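Long-range contacts in glutamyl endopeptidase (Staphylococcus epidermidis, PDB 6PYM), which probably cleaves peptide bonds preferentially on the carbonyl side of glutamate, and also of aspartate, as a secreted serine protease of the S1B family: residues Val22-Ile27 with Lys138-Met143; Thr116-Thr121 with Lys177-Gly182; Ile129-Tyr134 with Tyr160-Val165; Gly154-Arg159 with Tyr197-Val202. The protein carries 1 engineered substitution. All blocks are in the same frame, centred on the assembly; numbering follows the deposited sequence.

Contact 1. Residues Val22-Ile27 with Lys138-Met143; sequences VSFIYI and KPLATM
Ala141 sets its methyl squarely over the ring of Phe24: CB stands 3.8 Å from the ring centroid and only 6° off the normal, a CH-pi contact over the centre of one face. The carbon CG of Phe24 lies anti to its backbone N (chi1 168°), which swings the ring out of strand 22-27 toward the 138-143 loop. Leu140, the neighbouring residue, crosses the phenyl group at about a right angle and brings CD1 to 3.7 Å from Phe24 CZ. Two residues before Phe24 on the strand, Val22 receives Met143, whose chain bends at chi3 (-62°) and brings CE to 3.7 Å from Val22 CB. These pairs form the close part of the contact, all of it apolar, and no hydrogen bond spans it. The other end is looser: Tyr26 and Leu140, both partly exposed, approach no nearer than 4.5 Å between Tyr26 CE2 and Leu140 CD2. The loop keeps its own shape through a type II turn from Pro139 to Thr142, whose OG1 reaches Pro139 O at 2.7 Å. Strand 22-27 belongs to the six-stranded barrel, pairing with strand 34-42, while 138-143 leads into strand 143-154 of the other sheet; Tyr134, edge-to-face with Phe24, sits between them.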
loop_
_atom_site.group_PDB
_atom_site.type_symbol
_atom_site.label_atom_id
_atom_site.label_comp_id
_atom_site.label_asym_id
_atom_site.label_seq_id
_atom_site.Cartn_x
_atom_site.Cartn_y
_atom_site.Cartn_z
ATOM N N VAL A 22 -5.178 -4.826 -1.630
ATOM C CA VAL A 22 -4.057 -4.835 -0.698
ATOM C C VAL A 22 -3.108 -5.967 -1.075
ATOM O O VAL A 22 -3.544 -7.109 -1.285
ATOM C CB VAL A 22 -4.574 -4.970 0.743
ATOM C CG1 VAL A 22 -3.418 -4.980 1.733
ATOM C CG2 VAL A 22 -5.559 -3.848 1.069
ATOM N N SER A 23 -1.806 -5.662 -1.165
ATOM C CA SER A 23 -0.857 -6.580 -1.777
ATOM C C SER A 23 0.383 -6.788 -0.919
ATOM O O SER A 23 0.884 -5.858 -0.280
ATOM C CB SER A 23 -0.426 -6.079 -3.152
ATOM O OG SER A 23 -1.546 -5.902 -4.009
ATOM N N PHE A 24 0.885 -8.018 -0.951
ATOM C CA PHE A 24 2.099 -8.433 -0.261
ATOM C C PHE A 24 3.267 -8.406 -1.238
ATOM O O PHE A 24 3.139 -8.875 -2.376
ATOM C CB PHE A 24 1.881 -9.851 0.277
ATOM C CG PHE A 24 3.123 -10.538 0.774
ATOM C CD1 PHE A 24 3.720 -10.158 1.965
ATOM C CD2 PHE A 24 3.673 -11.600 0.061
ATOM C CE1 PHE A 24 4.859 -10.810 2.422
ATOM C CE2 PHE A 24 4.803 -12.253 0.516
ATOM C CZ PHE A 24 5.390 -11.858 1.694
ATOM N N ILE A 25 4.395 -7.841 -0.808
ATOM C CA ILE A 25 5.570 -7.691 -1.657
ATOM C C ILE A 25 6.714 -8.501 -1.065
ATOM O O ILE A 25 7.004 -8.392 0.133
ATOM C CB ILE A 25 5.969 -6.213 -1.790
ATOM C CG1 ILE A 25 4.822 -5.415 -2.410
ATOM C CG2 ILE A 25 7.227 -6.075 -2.637
ATOM C CD1 ILE A 25 5.156 -3.950 -2.672
ATOM N N TYR A 26 7.376 -9.295 -1.908
ATOM C CA TYR A 26 8.470 -10.161 -1.487
ATOM C C TYR A 26 9.657 -9.899 -2.399
ATOM O O TYR A 26 9.525 -9.957 -3.624
ATOM C CB TYR A 26 8.036 -11.625 -1.588
ATOM C CG TYR A 26 9.038 -12.629 -1.048
ATOM C CD1 TYR A 26 10.032 -13.163 -1.867
ATOM C CD2 TYR A 26 8.969 -13.067 0.270
ATOM C CE1 TYR A 26 10.942 -14.101 -1.375
ATOM C CE2 TYR A 26 9.877 -13.999 0.769
ATOM C CZ TYR A 26 10.850 -14.514 -0.058
ATOM O OH TYR A 26 11.737 -15.441 0.449
ATOM N N ILE A 27 10.806 -9.580 -1.805
ATOM C CA ILE A 27 12.025 -9.287 -2.560
ATOM C C ILE A 27 13.169 -10.103 -1.971
ATOM O O ILE A 27 13.584 -9.852 -0.832
ATOM C CB ILE A 27 12.378 -7.789 -2.536
ATOM C CG1 ILE A 27 11.219 -6.934 -3.056
ATOM C CG2 ILE A 27 13.633 -7.530 -3.367
ATOM C CD1 ILE A 27 11.447 -5.433 -2.917
ATOM N N LYS A 138 3.712 -10.589 12.293
ATOM C CA LYS A 138 2.710 -11.614 12.096
ATOM C C LYS A 138 3.226 -12.653 11.115
ATOM O O LYS A 138 4.270 -12.467 10.485
ATOM C CB LYS A 138 1.420 -10.957 11.595
ATOM C CG LYS A 138 0.939 -9.810 12.480
ATOM C CD LYS A 138 0.664 -10.233 13.917
ATOM C CE LYS A 138 -0.123 -9.151 14.628
ATOM N NZ LYS A 138 -0.383 -9.466 16.057
ATOM N N PRO A 139 2.523 -13.779 10.957
ATOM C CA PRO A 139 3.010 -14.799 10.022
ATOM C C PRO A 139 3.105 -14.236 8.612
ATOM O O PRO A 139 2.319 -13.365 8.205
ATOM C CB PRO A 139 1.961 -15.911 10.124
ATOM C CG PRO A 139 1.382 -15.746 11.493
ATOM C CD PRO A 139 1.345 -14.254 11.706
ATOM N N LEU A 140 4.096 -14.725 7.869
ATOM C CA LEU A 140 4.414 -14.158 6.567
ATOM C C LEU A 140 3.185 -14.142 5.665
ATOM O O LEU A 140 2.426 -15.115 5.601
ATOM C CB LEU A 140 5.542 -14.951 5.909
ATOM C CG LEU A 140 6.117 -14.373 4.614
ATOM C CD1 LEU A 140 6.819 -13.051 4.867
ATOM C CD2 LEU A 140 7.059 -15.372 3.956
ATOM N N ALA A 141 2.976 -13.009 4.996
ATOM C CA ALA A 141 1.926 -12.841 3.998
ATOM C C ALA A 141 0.520 -12.886 4.580
ATOM O O ALA A 141 -0.438 -13.158 3.850
ATOM C CB ALA A 141 2.080 -13.815 2.823
ATOM N N THR A 142 0.362 -12.607 5.876
ATOM C CA THR A 142 -0.958 -12.437 6.462
ATOM C C THR A 142 -1.333 -10.959 6.506
ATOM O O THR A 142 -0.501 -10.098 6.815
ATOM C CB THR A 142 -1.088 -13.076 7.852
ATOM O OG1 THR A 142 -0.147 -12.496 8.781
ATOM C CG2 THR A 142 -0.882 -14.593 7.772
ATOM N N MET A 143 -2.586 -10.675 6.170
ATOM C CA MET A 143 -3.071 -9.307 6.031
ATOM C C MET A 143 -3.729 -8.859 7.331
ATOM O O MET A 143 -4.551 -9.595 7.898
ATOM C CB MET A 143 -4.073 -9.233 4.879
ATOM C CG MET A 143 -4.512 -7.816 4.569
ATOM S SD MET A 143 -5.913 -7.666 3.438
ATOM C CE MET A 143 -5.266 -8.418 1.938
#

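Contact 2. Residues Thr116-Thr121 with Lys177-Gly182; sequences TISSNT and KNQVIG
A chi1 of 179° turns the hydroxyl of Ser118 away from its own backbone N, while Ser118 CB rests 3.7 Å from Ile181 CG2; OG then accepts from Asn120 N at 2.9 Å, an ST turn. Asn120, with chi1 at -84°, carries its amide across the side chain of Ile181 at about a right angle, and ND2 donates to Ile181 O at 3.0 Å. That donor is slightly tilted from the carbonyl plane and is shared, since ND2 also bonds Ile198 O; OD1 meets Thr123 OG1. The backbones are joined by two nearly straight bonds: Val180 N to Thr116 O at 2.8 Å, in the carbonyl plane, and Ser118 N to Val180 O, also 2.8 Å, with the donor 42° above that plane. Water bridges extend both ends, one from Thr116 N to Asn178 O, the other from Ser118 OG to Gln179 OE1. Beside the backbone bonds, Ile117 CD1 packs on Val180 CB at 4.0 Å. Bonds on both sides of Ile117 define a single parallel bridge between Ile117 and Val180: an isolated beta bridge that fastens the connection between the two domains of this chymotrypsin-like fold to the start of strand 180-188.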
loop_
_atom_site.group_PDB
_atom_site.type_symbol
_atom_site.label_atom_id
_atom_site.label_comp_id
_atom_site.label_asym_id
_atom_site.label_seq_id
_atom_site.Cartn_x
_atom_site.Cartn_y
_atom_site.Cartn_z
ATOM N N THR A 116 -9.889 2.567 -5.091
ATOM C CA THR A 116 -10.290 3.945 -5.325
ATOM C C THR A 116 -9.399 4.867 -4.509
ATOM O O THR A 116 -9.201 4.645 -3.311
ATOM C CB THR A 116 -11.747 4.137 -4.895
ATOM O OG1 THR A 116 -12.596 3.257 -5.644
ATOM C CG2 THR A 116 -12.191 5.578 -5.128
ATOM N N ILE A 117 -8.859 5.892 -5.158
ATOM C CA ILE A 117 -8.047 6.916 -4.513
ATOM C C ILE A 117 -8.960 8.047 -4.070
ATOM O O ILE A 117 -9.846 8.472 -4.825
ATOM C CB ILE A 117 -7.005 7.456 -5.508
ATOM C CG1 ILE A 117 -6.202 6.323 -6.157
ATOM C CG2 ILE A 117 -6.122 8.503 -4.840
ATOM C CD1 ILE A 117 -5.422 5.465 -5.186
ATOM N N SER A 118 -8.732 8.574 -2.873
ATOM C CA SER A 118 -9.467 9.756 -2.437
ATOM C C SER A 118 -8.892 11.022 -3.060
ATOM O O SER A 118 -7.676 11.179 -3.184
ATOM C CB SER A 118 -9.396 9.878 -0.919
ATOM O OG SER A 118 -10.090 11.031 -0.472
ATOM N N SER A 119 -9.787 11.940 -3.440
ATOM C CA SER A 119 -9.372 13.289 -3.796
ATOM C C SER A 119 -8.821 14.040 -2.594
ATOM O O SER A 119 -8.145 15.061 -2.769
ATOM C CB SER A 119 -10.568 14.067 -4.336
ATOM O OG SER A 119 -11.470 14.355 -3.280
ATOM N N ASN A 120 -9.105 13.554 -1.383
ATOM C CA ASN A 120 -8.648 14.138 -0.127
ATOM C C ASN A 120 -9.250 15.512 0.152
ATOM O O ASN A 120 -8.783 16.223 1.041
ATOM C CB ASN A 120 -7.121 14.116 0.016
ATOM C CG ASN A 120 -6.615 12.786 0.545
ATOM O OD1 ASN A 120 -7.165 12.252 1.504
ATOM N ND2 ASN A 120 -5.580 12.241 -0.080
ATOM N N THR A 121 -10.324 15.871 -0.557
ATOM C CA THR A 121 -10.968 17.165 -0.342
ATOM C C THR A 121 -11.557 17.285 1.061
ATOM O O THR A 121 -11.655 18.395 1.600
ATOM C CB THR A 121 -12.047 17.405 -1.407
ATOM O OG1 THR A 121 -12.562 18.737 -1.280
ATOM C CG2 THR A 121 -13.186 16.419 -1.252
ATOM N N LYS A 177 -14.770 5.636 3.731
ATOM C CA LYS A 177 -15.341 5.229 2.453
ATOM C C LYS A 177 -14.494 4.180 1.736
ATOM O O LYS A 177 -14.789 3.843 0.585
ATOM C CB LYS A 177 -15.539 6.448 1.550
ATOM C CG LYS A 177 -16.557 7.462 2.064
ATOM C CD LYS A 177 -16.601 8.687 1.160
ATOM C CE LYS A 177 -17.587 9.721 1.674
ATOM N NZ LYS A 177 -17.570 10.945 0.833
ATOM N N ASN A 178 -13.450 3.669 2.387
ATOM C CA ASN A 178 -12.562 2.668 1.800
ATOM C C ASN A 178 -11.835 3.190 0.574
ATOM O O ASN A 178 -11.532 2.433 -0.349
ATOM C CB ASN A 178 -13.272 1.342 1.539
ATOM C CG ASN A 178 -13.686 0.662 2.819
ATOM O OD1 ASN A 178 -12.984 0.750 3.822
ATOM N ND2 ASN A 178 -14.818 -0.028 2.792
ATOM N N GLN A 179 -11.537 4.480 0.580
ATOM C CA GLN A 179 -10.703 5.114 -0.426
ATOM C C GLN A 179 -9.309 5.341 0.140
ATOM O O GLN A 179 -9.145 5.603 1.333
ATOM C CB GLN A 179 -11.293 6.468 -0.821
ATOM C CG GLN A 179 -12.755 6.398 -1.236
ATOM C CD GLN A 179 -13.409 7.766 -1.284
ATOM O OE1 GLN A 179 -12.987 8.695 -0.593
ATOM N NE2 GLN A 179 -14.449 7.901 -2.114
ATOM N N VAL A 180 -8.312 5.268 -0.734
ATOM C CA VAL A 180 -6.920 5.424 -0.319
ATOM C C VAL A 180 -6.595 6.908 -0.194
ATOM O O VAL A 180 -6.636 7.646 -1.185
ATOM C CB VAL A 180 -5.969 4.738 -1.310
ATOM C CG1 VAL A 180 -4.518 4.881 -0.852
ATOM C CG2 VAL A 180 -6.335 3.277 -1.504
ATOM N N ILE A 181 -6.257 7.340 1.022
ATOM C CA ILE A 181 -5.880 8.725 1.278
ATOM C C ILE A 181 -4.368 8.912 1.331
ATOM O O ILE A 181 -3.891 10.053 1.205
ATOM C CB ILE A 181 -6.533 9.263 2.572
ATOM C CG1 ILE A 181 -6.016 8.521 3.809
ATOM C CG2 ILE A 181 -8.057 9.218 2.466
ATOM C CD1 ILE A 181 -6.525 9.113 5.121
ATOM N N GLY A 182 -3.609 7.838 1.532
ATOM C CA GLY A 182 -2.164 7.921 1.653
ATOM C C GLY A 182 -1.551 6.545 1.543
ATOM O O GLY A 182 -2.254 5.532 1.494
HETATM O O HOH W 1 -10.624 1.166 -2.621
HETATM O O HOH W 2 -12.693 11.188 -1.297
#

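Contact 3. Residues Ile129-Tyr134 with Tyr160-Val165; sequences ITVTGY and YDLSTV
Val131 CG2 stands over one face of the Tyr160 ring, 3.8 Å above its plane and displaced toward the rim. The line from this methyl to the ring centroid is 4.1 Å long and leans 24° from the normal, which makes it a CH-pi contact, with CZ the nearest ring atom. Ile129 meets the same tyrosine from another direction: its CD1 approaches CD2 of Tyr160 at 3.6 Å, obliquely to the ring. Both side chains cross the tyrosine at roughly right angles, Ile129 CD1 lying by its CB, CG and CD2 and Val131 CG2 by its CZ and OH.

Leu162 also packs on Ile129 and Val131, crossing each at about a right angle. Its two branches divide the work, CD1 lying 3.7 Å from Val131 CG2 and CD2 3.9 Å from Ile129 CD1. The inward turn of Ile129 depends on chi1 of 58°, which places CG1 between the backbone N and the carbonyl carbon and aims CD1 at the tyrosine and leucine together.

Alternation along strand 128-133 explains the pattern, for Ile129 and Val131 point inward while Thr130 points away, as expected where one face of a strand lines a barrel interior in the chymotrypsin-like fold. Val173 of strand 172-174 touches Ile129, Val131 and Tyr160 there. No hydrogen bond crosses the contact; the phenol of Tyr160 reaches past Val131 to His184 ND1. Farther along, Thr164 makes a looser approach, its CG2 4.3 Å from Val131 CG1, and its side chain lies about 8 Å from that of Ala169, the engineered residue at the predicted active-site serine position.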
loop_
_atom_site.group_PDB
_atom_site.type_symbol
_atom_site.label_atom_id
_atom_site.label_comp_id
_atom_site.label_asym_id
_atom_site.label_seq_id
_atom_site.Cartn_x
_atom_site.Cartn_y
_atom_site.Cartn_z
ATOM N N ILE A 129 -9.503 6.183 10.478
ATOM C CA ILE A 129 -8.902 5.577 9.297
ATOM C C ILE A 129 -8.409 4.178 9.645
ATOM O O ILE A 129 -8.388 3.768 10.807
ATOM C CB ILE A 129 -7.742 6.432 8.747
ATOM C CG1 ILE A 129 -6.683 6.625 9.834
ATOM C CG2 ILE A 129 -8.258 7.784 8.223
ATOM C CD1 ILE A 129 -5.323 6.993 9.304
ATOM N N THR A 130 -7.998 3.446 8.610
ATOM C CA THR A 130 -7.300 2.182 8.772
ATOM C C THR A 130 -6.046 2.173 7.913
ATOM O O THR A 130 -5.964 2.870 6.897
ATOM C CB THR A 130 -8.171 0.981 8.387
ATOM O OG1 THR A 130 -8.688 1.159 7.060
ATOM C CG2 THR A 130 -9.323 0.804 9.364
ATOM N N VAL A 131 -5.067 1.374 8.331
ATOM C CA VAL A 131 -3.895 1.051 7.522
ATOM C C VAL A 131 -3.853 -0.463 7.430
ATOM O O VAL A 131 -3.821 -1.144 8.463
ATOM C CB VAL A 131 -2.597 1.631 8.112
ATOM C CG1 VAL A 131 -1.376 1.130 7.337
ATOM C CG2 VAL A 131 -2.654 3.139 8.061
ATOM N N THR A 132 -3.854 -0.987 6.211
ATOM C CA THR A 132 -4.037 -2.415 6.003
ATOM C C THR A 132 -2.931 -2.941 5.105
ATOM O O THR A 132 -2.660 -2.370 4.046
ATOM C CB THR A 132 -5.433 -2.688 5.451
ATOM O OG1 THR A 132 -6.375 -2.188 6.405
ATOM C CG2 THR A 132 -5.671 -4.185 5.222
ATOM N N GLY A 133 -2.286 -4.013 5.544
ATOM C CA GLY A 133 -1.121 -4.517 4.851
ATOM C C GLY A 133 -0.529 -5.690 5.595
ATOM O O GLY A 133 -1.268 -6.438 6.247
ATOM N N TYR A 134 0.790 -5.850 5.511
ATOM C CA TYR A 134 1.469 -7.104 5.845
ATOM C C TYR A 134 2.564 -6.872 6.883
ATOM O O TYR A 134 3.757 -6.875 6.559
ATOM C CB TYR A 134 1.988 -7.764 4.564
ATOM C CG TYR A 134 0.854 -8.214 3.675
ATOM C CD1 TYR A 134 0.290 -9.467 3.851
ATOM C CD2 TYR A 134 0.306 -7.373 2.706
ATOM C CE1 TYR A 134 -0.772 -9.887 3.088
ATOM C CE2 TYR A 134 -0.756 -7.792 1.927
ATOM C CZ TYR A 134 -1.285 -9.050 2.117
ATOM O OH TYR A 134 -2.340 -9.451 1.326
ATOM N N TYR A 160 -0.628 9.450 11.809
ATOM C CA TYR A 160 -1.729 8.825 12.530
ATOM C C TYR A 160 -1.220 8.147 13.795
ATOM O O TYR A 160 -0.017 7.918 13.969
ATOM C CB TYR A 160 -2.518 7.841 11.647
ATOM C CG TYR A 160 -1.694 7.176 10.565
ATOM C CD1 TYR A 160 -0.806 6.140 10.855
ATOM C CD2 TYR A 160 -1.815 7.581 9.250
ATOM C CE1 TYR A 160 -0.066 5.541 9.854
ATOM C CE2 TYR A 160 -1.077 7.000 8.247
ATOM C CZ TYR A 160 -0.204 5.979 8.545
ATOM O OH TYR A 160 0.516 5.413 7.522
ATOM N N ASP A 161 -2.171 7.807 14.669
ATOM C CA ASP A 161 -1.889 7.272 15.999
ATOM C C ASP A 161 -2.041 5.755 16.088
ATOM O O ASP A 161 -1.949 5.195 17.186
ATOM C CB ASP A 161 -2.751 7.968 17.066
ATOM C CG ASP A 161 -4.229 7.593 16.994
ATOM O OD1 ASP A 161 -4.635 6.739 16.187
ATOM O OD2 ASP A 161 -5.014 8.169 17.785
ATOM N N LEU A 162 -2.260 5.083 14.969
ATOM C CA LEU A 162 -2.422 3.639 14.930
ATOM C C LEU A 162 -1.063 2.958 14.764
ATOM O O LEU A 162 -0.110 3.545 14.246
ATOM C CB LEU A 162 -3.371 3.245 13.797
ATOM C CG LEU A 162 -3.020 3.725 12.386
ATOM C CD1 LEU A 162 -2.096 2.745 11.656
ATOM C CD2 LEU A 162 -4.287 3.999 11.569
ATOM N N SER A 163 -0.984 1.707 15.212
ATOM C CA SER A 163 0.266 0.953 15.205
ATOM C C SER A 163 0.535 0.259 13.869
ATOM O O SER A 163 -0.381 -0.209 13.185
ATOM C CB SER A 163 0.241 -0.106 16.301
ATOM O OG SER A 163 0.297 0.461 17.598
ATOM N N THR A 164 1.823 0.177 13.520
ATOM C CA THR A 164 2.302 -0.559 12.356
ATOM C C THR A 164 3.643 -1.184 12.718
ATOM O O THR A 164 4.290 -0.778 13.686
ATOM C CB THR A 164 2.505 0.359 11.140
ATOM O OG1 THR A 164 3.534 1.307 11.434
ATOM C CG2 THR A 164 1.230 1.111 10.777
ATOM N N VAL A 165 4.066 -2.171 11.926
ATOM C CA VAL A 165 5.322 -2.880 12.149
ATOM C C VAL A 165 6.013 -3.065 10.810
ATOM O O VAL A 165 5.354 -3.256 9.785
ATOM C CB VAL A 165 5.077 -4.256 12.833
ATOM C CG1 VAL A 165 6.367 -5.083 12.940
ATOM C CG2 VAL A 165 4.475 -4.065 14.214
#

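Contact 4. Residues Gly154-Arg159 with Tyr197-Val202; sequences GGEELR and YINDFV
Tyr197 can be followed outward from its CB: Tyr197 CB lies 3.6 Å from Glu156 C and also borders Leu158 CB. With chi1 at -175° the side chain extends directly away from the backbone N, and this carries the ring between the Gly154-Glu157 turn and the leucine after it. On one flank CD1 packs on Leu158 CD1 at 3.5 Å, and CE1 touches the same methyl. On the other, CD2 lies 3.5 Å from Gly155 O, which sits at the ring edge and in its plane. At the tip, OH packs against Asn120 CB.

The tyrosine backbone is held as well: Tyr197 N donates to Glu156 O at 2.8 Å, nearly straight at the hydrogen but 63° above the carbonyl plane, so not along a lone pair. Asn199 adds a weak hydrogen bond from ND2 to Gly155 O, 3.4 Å, while its amide also lies against Glu156 CG, with the carboxylate and amide planes 72° apart. A water accepts from Asn199 ND2 and donates to Glu156 OE2; that carboxylate is further held by Ser92 and Tyr88. Asn199 is the N-cap of helix 200-209, its OD1 accepting from Val202 N at 3.0 Å.

The turn concerned is a type II' beta turn from Gly154 to Glu157, with Gly155 at positive phi. It closes the hairpin of strands 143-154 and 157-160, and the latter pairs antiparallel with strand 192-197; the contact lies where strand 192-197 ends and the C-terminal helix 200-209 begins, with Ile153 of strand 143-154 against Tyr197.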
loop_
_atom_site.group_PDB
_atom_site.type_symbol
_atom_site.label_atom_id
_atom_site.label_comp_id
_atom_site.label_asym_id
_atom_site.label_seq_id
_atom_site.Cartn_x
_atom_site.Cartn_y
_atom_site.Cartn_z
ATOM N N GLY A 154 0.178 17.705 6.497
ATOM C CA GLY A 154 0.978 18.836 6.066
ATOM C C GLY A 154 1.774 18.503 4.827
ATOM O O GLY A 154 2.561 17.552 4.840
ATOM N N GLY A 155 1.580 19.273 3.758
ATOM C CA GLY A 155 2.267 18.995 2.510
ATOM C C GLY A 155 1.932 17.601 2.020
ATOM O O GLY A 155 0.766 17.267 1.774
ATOM N N GLU A 156 2.964 16.768 1.888
ATOM C CA GLU A 156 2.823 15.385 1.450
ATOM C C GLU A 156 2.880 14.394 2.609
ATOM O O GLU A 156 3.115 13.202 2.385
ATOM C CB GLU A 156 3.870 15.048 0.386
ATOM C CG GLU A 156 3.619 15.782 -0.927
ATOM C CD GLU A 156 4.752 15.670 -1.935
ATOM O OE1 GLU A 156 5.785 15.029 -1.645
ATOM O OE2 GLU A 156 4.602 16.247 -3.035
ATOM N N GLU A 157 2.666 14.854 3.838
ATOM C CA GLU A 157 2.803 14.022 5.024
ATOM C C GLU A 157 1.461 13.930 5.732
ATOM O O GLU A 157 0.838 14.952 6.031
ATOM C CB GLU A 157 3.861 14.633 5.953
ATOM C CG GLU A 157 3.975 13.988 7.331
ATOM C CD GLU A 157 5.025 12.890 7.410
ATOM O OE1 GLU A 157 5.433 12.389 6.347
ATOM O OE2 GLU A 157 5.428 12.522 8.544
ATOM N N LEU A 158 1.013 12.705 5.999
ATOM C CA LEU A 158 -0.166 12.467 6.828
ATOM C C LEU A 158 0.231 11.476 7.910
ATOM O O LEU A 158 0.749 10.397 7.600
ATOM C CB LEU A 158 -1.373 11.961 6.006
ATOM C CG LEU A 158 -2.701 11.746 6.765
ATOM C CD1 LEU A 158 -3.913 11.989 5.883
ATOM C CD2 LEU A 158 -2.778 10.341 7.358
ATOM N N ARG A 159 0.004 11.842 9.170
ATOM C CA ARG A 159 0.405 11.022 10.303
ATOM C C ARG A 159 -0.812 10.549 11.077
ATOM O O ARG A 159 -1.876 11.177 11.047
ATOM C CB ARG A 159 1.312 11.807 11.255
ATOM C CG ARG A 159 2.573 12.327 10.603
ATOM C CD ARG A 159 3.298 13.283 11.521
ATOM N NE ARG A 159 4.519 13.774 10.893
ATOM C CZ ARG A 159 5.239 14.798 11.342
ATOM N NH1 ARG A 159 4.865 15.457 12.430
ATOM N NH2 ARG A 159 6.335 15.166 10.693
ATOM N N TYR A 197 0.876 11.555 1.837
ATOM C CA TYR A 197 -0.475 12.055 1.633
ATOM C C TYR A 197 -0.722 12.261 0.146
ATOM O O TYR A 197 0.083 12.900 -0.541
ATOM C CB TYR A 197 -0.591 13.388 2.358
ATOM C CG TYR A 197 -1.954 14.025 2.379
ATOM C CD1 TYR A 197 -3.086 13.297 2.715
ATOM C CD2 TYR A 197 -2.102 15.377 2.110
ATOM C CE1 TYR A 197 -4.328 13.890 2.771
ATOM C CE2 TYR A 197 -3.345 15.980 2.161
ATOM C CZ TYR A 197 -4.449 15.231 2.493
ATOM O OH TYR A 197 -5.690 15.815 2.553
ATOM N N ILE A 198 -1.828 11.723 -0.354
ATOM C CA ILE A 198 -2.110 11.822 -1.779
ATOM C C ILE A 198 -2.769 13.170 -2.061
ATOM O O ILE A 198 -3.991 13.277 -2.213
ATOM C CB ILE A 198 -2.911 10.602 -2.266
ATOM C CG1 ILE A 198 -2.088 9.327 -2.039
ATOM C CG2 ILE A 198 -3.296 10.745 -3.739
ATOM C CD1 ILE A 198 -2.865 8.031 -2.208
ATOM N N ASN A 199 -1.952 14.215 -2.081
ATOM C CA ASN A 199 -2.435 15.564 -2.338
ATOM C C ASN A 199 -2.587 15.793 -3.844
ATOM O O ASN A 199 -2.445 14.879 -4.660
ATOM C CB ASN A 199 -1.559 16.596 -1.633
ATOM C CG ASN A 199 -0.184 16.741 -2.259
ATOM O OD1 ASN A 199 0.124 16.165 -3.301
ATOM N ND2 ASN A 199 0.654 17.552 -1.623
ATOM N N ASP A 200 -2.877 17.040 -4.234
ATOM C CA ASP A 200 -3.153 17.328 -5.641
ATOM C C ASP A 200 -1.950 17.027 -6.526
ATOM O O ASP A 200 -2.108 16.540 -7.652
ATOM C CB ASP A 200 -3.607 18.778 -5.812
ATOM C CG ASP A 200 -4.982 19.030 -5.226
ATOM O OD1 ASP A 200 -5.745 18.057 -5.042
ATOM O OD2 ASP A 200 -5.305 20.210 -4.965
ATOM N N PHE A 201 -0.741 17.309 -6.044
ATOM C CA PHE A 201 0.449 17.021 -6.837
ATOM C C PHE A 201 0.664 15.521 -7.000
ATOM O O PHE A 201 1.071 15.055 -8.070
ATOM C CB PHE A 201 1.670 17.687 -6.209
ATOM C CG PHE A 201 1.575 19.183 -6.162
ATOM C CD1 PHE A 201 1.787 19.935 -7.305
ATOM C CD2 PHE A 201 1.254 19.839 -4.985
ATOM C CE1 PHE A 201 1.695 21.319 -7.270
ATOM C CE2 PHE A 201 1.160 21.221 -4.944
ATOM C CZ PHE A 201 1.380 21.959 -6.089
ATOM N N VAL A 202 0.395 14.744 -5.950
ATOM C CA VAL A 202 0.495 13.299 -6.088
ATOM C C VAL A 202 -0.562 12.788 -7.056
ATOM O O VAL A 202 -0.299 11.901 -7.874
ATOM C CB VAL A 202 0.422 12.616 -4.711
ATOM C CG1 VAL A 202 0.419 11.103 -4.880
ATOM C CG2 VAL A 202 1.598 13.068 -3.837
HETATM O O HOH W 3 -0.982 19.004 0.918
HETATM O O HOH W 4 3.180 18.461 -2.968
#

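In the fold
The first contact segment from the N terminus is strand 22-27 of the six-stranded barrel, and contact 1 closes its long loop at 138-143, tying that barrel to the seven-stranded sheet. Contact 2 opens at 116-121 within this loop and closes beyond it at 177-182, so the two cross. Contact 3, from 129-134 to 160-165, falls wholly within the span of contact 2 and crosses contact 1, which it touches through Tyr134. Contact 4 opens at 154-159, crosses contacts 2 and 3, and closes at 197-202, in series after contact 1. Contacts 2, 3 and 4 all reach the seven-stranded sheet; Ile181 meets Ile129, and Ile181 O joins contacts 2 and 4 through a probable hydrogen bond from Ile198 N.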